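PDB 6N1B: carbohydrate-binding protein from Flavonifractor plautii, which probably removes the acetyl group from the terminal N-acetylgalactosamine of the blood group A antigen, a step in its conversion to O type. Local coordinates for residues A[227-239]-A[288-300]. Sequence-based numbering, arbitrary orientation.
With GLA (alpha-D-galactopyranose), chain B; GAL (beta-D-galactopyranose), chain C.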
loop_
_atom_site.group_PDB
_atom_site.type_symbol
_atom_site.label_atom_id
_atom_site.label_comp_id
_atom_site.label_asym_id
_atom_site.label_seq_id
_atom_site.Cartn_x
_atom_site.Cartn_y
_atom_site.Cartn_z
ATOM N N ASP A 227 10.932 -5.372 17.004
ATOM C CA ASP A 227 9.856 -6.001 17.716
ATOM C C ASP A 227 8.975 -4.945 18.451
ATOM O O ASP A 227 8.222 -5.313 19.368
ATOM C CB ASP A 227 10.353 -7.044 18.720
ATOM C CG ASP A 227 9.256 -8.007 19.182
ATOM O OD1 ASP A 227 8.499 -8.494 18.283
ATOM O OD2 ASP A 227 9.277 -8.361 20.373
ATOM N N VAL A 228 9.045 -3.692 17.987
ATOM C CA VAL A 228 8.388 -2.601 18.742
ATOM C C VAL A 228 7.164 -2.034 17.988
ATOM O O VAL A 228 6.130 -1.850 18.615
ATOM C CB VAL A 228 9.444 -1.480 19.014
ATOM C CG1 VAL A 228 8.751 -0.259 19.664
ATOM C CG2 VAL A 228 10.598 -2.003 19.869
ATOM N N GLY A 229 7.317 -1.655 16.715
ATOM C CA GLY A 229 6.147 -1.219 15.995
ATOM C C GLY A 229 5.981 0.305 15.980
ATOM O O GLY A 229 6.939 1.046 15.776
ATOM N N TYR A 230 4.744 0.733 16.241
ATOM C CA TYR A 230 4.324 2.149 16.043
ATOM C C TYR A 230 5.170 3.170 16.835
ATOM O O TYR A 230 5.434 4.253 16.369
ATOM C CB TYR A 230 2.814 2.303 16.372
ATOM C CG TYR A 230 2.159 3.523 15.837
ATOM C CD1 TYR A 230 1.738 3.591 14.524
ATOM C CD2 TYR A 230 1.981 4.658 16.607
ATOM C CE1 TYR A 230 1.099 4.703 13.998
ATOM C CE2 TYR A 230 1.311 5.749 16.136
ATOM C CZ TYR A 230 0.858 5.781 14.818
ATOM O OH TYR A 230 0.226 6.973 14.316
ATOM N N GLN A 231 5.571 2.744 18.085
ATOM C CA GLN A 231 6.389 3.683 18.920
ATOM C C GLN A 231 7.894 3.559 18.727
ATOM O O GLN A 231 8.639 4.249 19.422
ATOM C CB GLN A 231 6.037 3.509 20.387
ATOM C CG GLN A 231 4.572 3.703 20.701
ATOM C CD GLN A 231 4.013 5.103 20.454
ATOM O OE1 GLN A 231 4.728 6.063 20.431
ATOM N NE2 GLN A 231 2.658 5.173 20.172
ATOM N N ASN A 232 8.341 2.744 17.773
ATOM C CA ASN A 232 9.778 2.644 17.488
ATOM C C ASN A 232 10.316 3.953 16.988
ATOM O O ASN A 232 11.523 4.299 17.257
ATOM C CB ASN A 232 10.052 1.472 16.546
ATOM C CG ASN A 232 11.487 1.026 16.522
ATOM O OD1 ASN A 232 12.160 1.020 15.375
ATOM N ND2 ASN A 232 11.952 0.560 17.638
ATOM N N GLY A 233 9.542 4.674 16.199
ATOM C CA GLY A 233 9.905 6.024 15.825
ATOM C C GLY A 233 11.115 6.214 14.989
ATOM O O GLY A 233 11.291 5.585 13.930
ATOM N N GLN A 234 12.024 7.127 15.436
ATOM C CA GLN A 234 13.219 7.534 14.693
ATOM C C GLN A 234 14.250 6.385 14.591
ATOM O O GLN A 234 15.199 6.544 13.868
ATOM C CB GLN A 234 13.807 8.800 15.326
ATOM C CG GLN A 234 12.964 10.044 15.128
ATOM C CD GLN A 234 12.739 10.400 13.676
ATOM O OE1 GLN A 234 13.651 10.336 12.849
ATOM N NE2 GLN A 234 11.435 10.794 13.390
ATOM N N ALA A 235 14.034 5.241 15.276
ATOM C CA ALA A 235 14.845 4.059 15.109
ATOM C C ALA A 235 14.474 3.219 13.898
ATOM O O ALA A 235 15.164 2.243 13.568
ATOM C CB ALA A 235 14.842 3.191 16.346
ATOM N N ASN A 236 13.361 3.573 13.222
ATOM C CA ASN A 236 12.903 2.836 12.055
ATOM C C ASN A 236 13.901 2.993 10.893
ATOM O O ASN A 236 14.484 4.041 10.700
ATOM C CB ASN A 236 11.547 3.323 11.565
ATOM C CG ASN A 236 10.441 3.111 12.582
ATOM O OD1 ASN A 236 10.566 2.341 13.516
ATOM N ND2 ASN A 236 9.245 3.668 12.245
ATOM N N PHE A 237 13.972 1.937 10.048
ATOM C CA PHE A 237 14.806 2.013 8.813
ATOM C C PHE A 237 14.253 1.000 7.800
ATOM O O PHE A 237 13.791 -0.074 8.157
ATOM C CB PHE A 237 16.308 1.773 9.116
ATOM C CG PHE A 237 16.617 0.415 9.668
ATOM C CD1 PHE A 237 16.482 0.158 10.951
ATOM C CD2 PHE A 237 17.053 -0.557 8.807
ATOM C CE1 PHE A 237 16.750 -1.043 11.467
ATOM C CE2 PHE A 237 17.376 -1.828 9.305
ATOM C CZ PHE A 237 17.249 -2.059 10.652
ATOM N N VAL A 238 14.386 1.370 6.520
ATOM C CA VAL A 238 13.917 0.516 5.426
ATOM C C VAL A 238 15.018 -0.425 4.940
ATOM O O VAL A 238 16.214 -0.067 4.828
ATOM C CB VAL A 238 13.362 1.407 4.290
ATOM C CG1 VAL A 238 13.152 0.673 2.996
ATOM C CG2 VAL A 238 12.049 2.077 4.691
ATOM N N GLU A 239 14.599 -1.641 4.685
ATOM C CA GLU A 239 15.453 -2.690 4.111
ATOM C C GLU A 239 14.867 -3.128 2.815
ATOM O O GLU A 239 13.618 -3.223 2.644
ATOM C CB GLU A 239 15.559 -3.896 5.018
ATOM C CG GLU A 239 16.320 -3.600 6.336
ATOM C CD GLU A 239 16.354 -4.773 7.306
ATOM O OE1 GLU A 239 15.277 -5.307 7.681
ATOM O OE2 GLU A 239 17.487 -5.144 7.651
ATOM N N SER A 288 6.543 7.964 0.595
ATOM C CA SER A 288 6.778 7.521 1.984
ATOM C C SER A 288 5.825 8.247 2.953
ATOM O O SER A 288 5.847 9.491 2.998
ATOM C CB SER A 288 8.245 7.841 2.368
ATOM O OG SER A 288 8.443 7.652 3.735
ATOM N N GLN A 289 5.050 7.482 3.690
ATOM C CA GLN A 289 4.341 8.021 4.850
ATOM C C GLN A 289 5.365 8.031 5.974
ATOM O O GLN A 289 5.902 6.975 6.358
ATOM C CB GLN A 289 3.173 7.078 5.215
ATOM C CG GLN A 289 2.481 7.521 6.479
ATOM C CD GLN A 289 1.614 6.461 7.113
ATOM O OE1 GLN A 289 1.468 5.354 6.565
ATOM N NE2 GLN A 289 1.104 6.756 8.354
ATOM N N CYS A 290 5.687 9.242 6.466
ATOM C CA CYS A 290 6.842 9.478 7.318
ATOM C C CYS A 290 6.556 10.498 8.364
ATOM O O CYS A 290 5.480 11.149 8.346
ATOM C CB CYS A 290 8.085 9.781 6.469
ATOM S SG CYS A 290 7.881 11.268 5.442
ATOM N N PHE A 291 7.507 10.759 9.258
ATOM C CA PHE A 291 7.263 11.596 10.426
ATOM C C PHE A 291 8.564 12.104 10.999
ATOM O O PHE A 291 9.602 11.371 10.928
ATOM C CB PHE A 291 6.428 10.847 11.464
ATOM C CG PHE A 291 7.075 9.573 11.938
ATOM C CD1 PHE A 291 6.929 8.391 11.228
ATOM C CD2 PHE A 291 7.890 9.601 13.071
ATOM C CE1 PHE A 291 7.567 7.248 11.651
ATOM C CE2 PHE A 291 8.500 8.447 13.491
ATOM C CZ PHE A 291 8.389 7.288 12.759
ATOM N N ALA A 292 8.521 13.255 11.646
ATOM C CA ALA A 292 9.719 13.832 12.309
ATOM C C ALA A 292 9.705 13.638 13.809
ATOM O O ALA A 292 10.756 13.782 14.460
ATOM C CB ALA A 292 9.822 15.330 12.026
ATOM N N GLY A 293 8.577 13.228 14.374
ATOM C CA GLY A 293 8.506 13.062 15.837
ATOM C C GLY A 293 8.698 11.640 16.340
ATOM O O GLY A 293 9.460 10.853 15.729
ATOM N N ARG A 294 8.038 11.328 17.440
ATOM C CA ARG A 294 8.280 10.082 18.153
ATOM C C ARG A 294 7.549 8.870 17.520
ATOM O O ARG A 294 7.854 7.748 17.813
ATOM C CB ARG A 294 7.821 10.213 19.642
ATOM C CG ARG A 294 8.810 11.018 20.506
ATOM C CD ARG A 294 8.645 10.882 22.019
ATOM N NE ARG A 294 7.234 10.912 22.376
ATOM C CZ ARG A 294 6.667 10.275 23.436
ATOM N NH1 ARG A 294 7.336 9.444 24.230
ATOM N NH2 ARG A 294 5.375 10.397 23.678
ATOM N N ASN A 295 6.495 9.165 16.724
ATOM C CA ASN A 295 5.708 8.131 16.112
ATOM C C ASN A 295 4.964 8.716 14.880
ATOM O O ASN A 295 5.052 9.885 14.639
ATOM C CB ASN A 295 4.779 7.446 17.167
ATOM C CG ASN A 295 3.818 8.462 17.761
ATOM O OD1 ASN A 295 3.271 9.288 17.031
ATOM N ND2 ASN A 295 3.677 8.448 19.027
ATOM N N PRO A 296 4.256 7.837 14.148
ATOM C CA PRO A 296 3.532 8.367 12.958
ATOM C C PRO A 296 2.292 9.204 13.183
ATOM O O PRO A 296 1.702 9.591 12.197
ATOM C CB PRO A 296 3.185 7.119 12.170
ATOM C CG PRO A 296 4.138 6.006 12.671
ATOM C CD PRO A 296 4.361 6.392 14.112
ATOM N N ASP A 297 1.967 9.583 14.415
ATOM C CA ASP A 297 0.847 10.510 14.576
ATOM C C ASP A 297 1.092 11.779 13.841
ATOM O O ASP A 297 2.186 12.335 13.859
ATOM C CB ASP A 297 0.593 10.812 16.045
ATOM C CG ASP A 297 0.073 9.650 16.858
ATOM O OD1 ASP A 297 -0.357 8.614 16.292
ATOM O OD2 ASP A 297 -0.062 9.876 18.091
ATOM N N GLY A 298 0.079 12.237 13.070
ATOM C CA GLY A 298 0.302 13.459 12.238
ATOM C C GLY A 298 1.167 13.266 11.038
ATOM O O GLY A 298 1.617 14.229 10.433
ATOM N N SER A 299 1.385 11.992 10.631
ATOM C CA SER A 299 2.270 11.765 9.483
ATOM C C SER A 299 1.839 12.425 8.221
ATOM O O SER A 299 0.641 12.679 7.996
ATOM C CB SER A 299 2.366 10.251 9.278
ATOM O OG SER A 299 1.082 9.600 9.076
ATOM N N VAL A 300 2.846 12.671 7.399
ATOM C CA VAL A 300 2.720 13.290 6.125
ATOM C C VAL A 300 3.315 12.335 5.052
ATOM O O VAL A 300 3.906 11.291 5.404
ATOM C CB VAL A 300 3.468 14.609 6.033
ATOM C CG1 VAL A 300 2.860 15.636 6.970
ATOM C CG2 VAL A 300 4.958 14.473 6.364
HETATM C C1 GLA B . -0.088 -0.343 13.736
HETATM C C2 GLA B . -0.235 -1.104 12.376
HETATM C C3 GLA B . -0.152 -2.619 12.630
HETATM C C4 GLA B . 1.151 -3.012 13.416
HETATM C C5 GLA B . 1.321 -2.093 14.666
HETATM C C6 GLA B . 2.674 -2.179 15.246
HETATM O O2 GLA B . -1.570 -0.750 11.853
HETATM O O3 GLA B . -0.342 -3.458 11.243
HETATM O O4 GLA B . 2.179 -2.855 12.512
HETATM O O5 GLA B . 1.241 -0.646 14.297
HETATM O O6 GLA B . 2.828 -1.382 16.499
HETATM C C1 GAL C . -1.932 0.072 18.306
HETATM C C2 GAL C . -2.020 -0.587 16.933
HETATM C C3 GAL C . -0.967 0.042 16.023
HETATM C C4 GAL C . -1.046 1.555 15.889
HETATM C C5 GAL C . -1.081 2.058 17.322
HETATM C C6 GAL C . -1.423 3.540 17.237
HETATM O O1 GAL C . -2.908 -0.493 19.150
HETATM O O2 GAL C . -1.715 -2.025 17.075
HETATM O O3 GAL C . -1.104 -0.684 14.688
HETATM O O4 GAL C . -2.283 1.793 15.186
HETATM O O5 GAL C . -2.172 1.463 18.039
HETATM O O6 GAL C . -1.205 4.078 18.533
HETATM O O HOH W 1 9.718 6.884 19.527
#
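The glycan pocket of what the four-stranded antiparallel sheets suggest is a beta-propeller is lined here by Y230, which lies between P296 and the bound trisaccharide. P296 CD sits 3.5 Å from the centroid of the Y230 ring in a CH-pi contact 8° off the normal, while GAL C6 covers the opposite face toward the rim. With CG anti to the backbone N (chi1 -162°), the ring extends across to D297, and Y230 OH donates to D297 OD1 at 2.6 Å on the anti side of the carboxylate; W271 packs edge-to-face against the same ring. An Asx turn, in which D297 N donates to N295 OD1, ties these two residues together, and N295 ND2 in turn gives a nearly straight bond (165°) to Q231 OE1, the two amide planes almost perpendicular. Q234 NE2 bridges two carbonyls, reaching G293 O (3.1 Å) on a lone pair and F291 O (3.1 Å) from above its carbonyl plane. The F291 ring turns its edge to G233 O and to N236 ND2, which bonds to P270 O. Since Y230 N also donates to GLA O6 (2.9 Å), one residue meets both galactoses, and P296 and the D297 bond probably limit how its ring can tilt against GAL.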